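Local atomic coordinates of isochorismatase hydrolase (Alkaliphilus metalliredigens, PDB entry 3HB7), a protein that belongs to the isochorismatase family of cysteine-hydrolase-like enzymes and is probably a hydrolase, its substrate not established. Residues Glu160-His163 against Glu164-Leu167. Residues are numbered along the deposited sequence; the frame is centred on the assembly and turned at random.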
ATOM      1  N   GLU E 160      21.945 -13.473  -7.877  1.00 28.59           N
ATOM      2  CA  GLU E 160      23.105 -12.630  -7.768  1.00 29.19           C
ATOM      3  C   GLU E 160      23.101 -11.884  -6.453  1.00 29.55           C
ATOM      4  O   GLU E 160      24.142 -11.590  -5.896  1.00 29.53           O
ATOM      5  CB  GLU E 160      23.214 -11.684  -8.959  1.00 29.17           C
ATOM      6  CG  GLU E 160      24.387 -11.982  -9.905  1.00 31.03           C
ATOM      7  CD  GLU E 160      24.289 -11.270 -11.257  1.00 32.69           C
ATOM      8  OE1 GLU E 160      24.298 -10.029 -11.291  1.00 34.19           O
ATOM      9  OE2 GLU E 160      24.209 -11.946 -12.289  1.00 33.04           O
ATOM     10  N   GLU E 161      21.923 -11.536  -5.970  1.00 29.78           N
ATOM     11  CA  GLU E 161      21.841 -10.867  -4.706  1.00 30.23           C
ATOM     12  C   GLU E 161      22.315 -11.746  -3.576  1.00 30.05           C
ATOM     13  O   GLU E 161      23.049 -11.294  -2.738  1.00 29.90           O
ATOM     14  CB  GLU E 161      20.427 -10.396  -4.425  1.00 30.69           C
ATOM     15  CG  GLU E 161      20.384  -9.196  -3.513  1.00 33.72           C
ATOM     16  CD  GLU E 161      19.146  -9.105  -2.632  1.00 37.55           C
ATOM     17  OE1 GLU E 161      18.118  -9.721  -2.958  1.00 39.35           O
ATOM     18  OE2 GLU E 161      19.197  -8.389  -1.614  1.00 38.19           O
HETATM   19  N   MSE E 162      21.874 -12.995  -3.557  1.00 29.83           N
HETATM   20  CA  MSE E 162      22.246 -13.926  -2.507  1.00 30.16           C
HETATM   21  C   MSE E 162      23.733 -14.148  -2.536  1.00 29.53           C
HETATM   22  O   MSE E 162      24.369 -14.160  -1.511  1.00 29.37           O
HETATM   23  CB  MSE E 162      21.541 -15.257  -2.675  1.00 30.19           C
HETATM   24  CG  MSE E 162      20.180 -15.319  -2.111  1.00 33.23           C
HETATM   25 SE   MSE E 162      19.432 -17.018  -2.258  1.00 42.90          SE
HETATM   26  CE  MSE E 162      17.804 -16.784  -1.398  1.00 38.39           C
ATOM     27  N   HIS E 163      24.288 -14.303  -3.720  1.00 28.80           N
ATOM     28  CA  HIS E 163      25.707 -14.476  -3.827  1.00 28.44           C
ATOM     29  C   HIS E 163      26.437 -13.271  -3.314  1.00 28.07           C
ATOM     30  O   HIS E 163      27.426 -13.403  -2.645  1.00 27.73           O
ATOM     31  CB  HIS E 163      26.118 -14.745  -5.257  1.00 28.37           C
ATOM     32  CG  HIS E 163      27.595 -14.781  -5.452  1.00 29.29           C
ATOM     33  ND1 HIS E 163      28.254 -13.933  -6.307  1.00 28.88           N
ATOM     34  CD2 HIS E 163      28.545 -15.559  -4.895  1.00 27.98           C
ATOM     35  CE1 HIS E 163      29.546 -14.183  -6.260  1.00 28.33           C
ATOM     36  NE2 HIS E 163      29.746 -15.164  -5.411  1.00 28.30           N
ATOM     37  N   GLU E 164      25.947 -12.096  -3.657  1.00 27.88           N
ATOM     38  CA  GLU E 164      26.579 -10.865  -3.259  1.00 27.87           C
ATOM     39  C   GLU E 164      26.581 -10.661  -1.762  1.00 27.47           C
ATOM     40  O   GLU E 164      27.572 -10.240  -1.201  1.00 27.69           O
ATOM     41  CB  GLU E 164      25.899  -9.684  -3.957  1.00 28.28           C
ATOM     42  CG  GLU E 164      26.597  -8.345  -3.766  1.00 30.13           C
ATOM     43  CD  GLU E 164      25.722  -7.106  -4.015  1.00 33.12           C
ATOM     44  OE1 GLU E 164      26.239  -5.999  -3.860  1.00 33.08           O
ATOM     45  OE2 GLU E 164      24.537  -7.213  -4.356  1.00 34.36           O
ATOM     46  N   TYR E 165      25.458 -10.895  -1.108  1.00 26.69           N
ATOM     47  CA  TYR E 165      25.454 -10.792   0.333  1.00 26.22           C
ATOM     48  C   TYR E 165      26.185 -11.916   1.029  1.00 25.74           C
ATOM     49  O   TYR E 165      26.675 -11.754   2.109  1.00 25.21           O
ATOM     50  CB  TYR E 165      24.112 -10.376   0.954  1.00 26.25           C
ATOM     51  CG  TYR E 165      22.976 -11.339   0.916  1.00 27.49           C
ATOM     52  CD1 TYR E 165      23.035 -12.539   1.560  1.00 28.75           C
ATOM     53  CD2 TYR E 165      21.819 -11.019   0.283  1.00 28.26           C
ATOM     54  CE1 TYR E 165      21.992 -13.398   1.534  1.00 29.37           C
ATOM     55  CE2 TYR E 165      20.777 -11.867   0.264  1.00 29.30           C
ATOM     56  CZ  TYR E 165      20.870 -13.054   0.893  1.00 29.96           C
ATOM     57  OH  TYR E 165      19.827 -13.897   0.860  1.00 30.63           O
ATOM     58  N   GLY E 166      26.247 -13.059   0.374  1.00 25.59           N
ATOM     59  CA  GLY E 166      27.029 -14.170   0.859  1.00 25.25           C
ATOM     60  C   GLY E 166      28.507 -13.876   0.919  1.00 25.23           C
ATOM     61  O   GLY E 166      29.163 -14.212   1.873  1.00 24.46           O
ATOM     62  N   LEU E 167      29.012 -13.219  -0.113  1.00 25.40           N
ATOM     63  CA  LEU E 167      30.384 -12.781  -0.145  1.00 25.46           C
ATOM     64  C   LEU E 167      30.662 -11.791   0.947  1.00 25.92           C
ATOM     65  O   LEU E 167      31.695 -11.831   1.569  1.00 26.43           O
ATOM     66  CB  LEU E 167      30.724 -12.213  -1.499  1.00 25.35           C
ATOM     67  CG  LEU E 167      30.760 -13.321  -2.529  1.00 25.23           C
ATOM     68  CD1 LEU E 167      30.968 -12.835  -3.891  1.00 25.68           C
ATOM     69  CD2 LEU E 167      31.823 -14.264  -2.182  1.00 24.50           C
TER
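Leu167 reaches back one helical turn and lays its isobutyl end over one face of the His163 imidazole. Its CG sits 4.0 Å from the ring centroid, 30° off the normal, a CH-pi contact; CD1 lies over the same ring, at a distance too short to be taken literally. A flat ring suits this place, its face covered by the branched leucine while NE2 makes a weak hydrogen bond with Thr155 OG1. Were His163 replaced by an alanine, Leu167 would probably lose the ring face it rests on, and Thr155 OG1 its weak bond with NE2. In Tyr165, chi1 of 70° puts CG between the backbone N and the carbonyl carbon, and the long aromatic spans back over the selenomethionine Met162, whose CA makes a CH-pi contact 3.8 Å from the ring centroid. The unbranched, extended Met162 chain runs beside it, CG 3.8 Å from Tyr165 CZ. Both pairs belong to the first turns of helix 160-170, which precedes strand 175-177, outermost within this chain in the six-stranded parallel sheet. Backbone i to i+4 bonds hold the turns in step, among them Tyr165 N to Glu161 O, nearly straight at 169°. At the helix start, Thr159 OG1 bonds Met162 N.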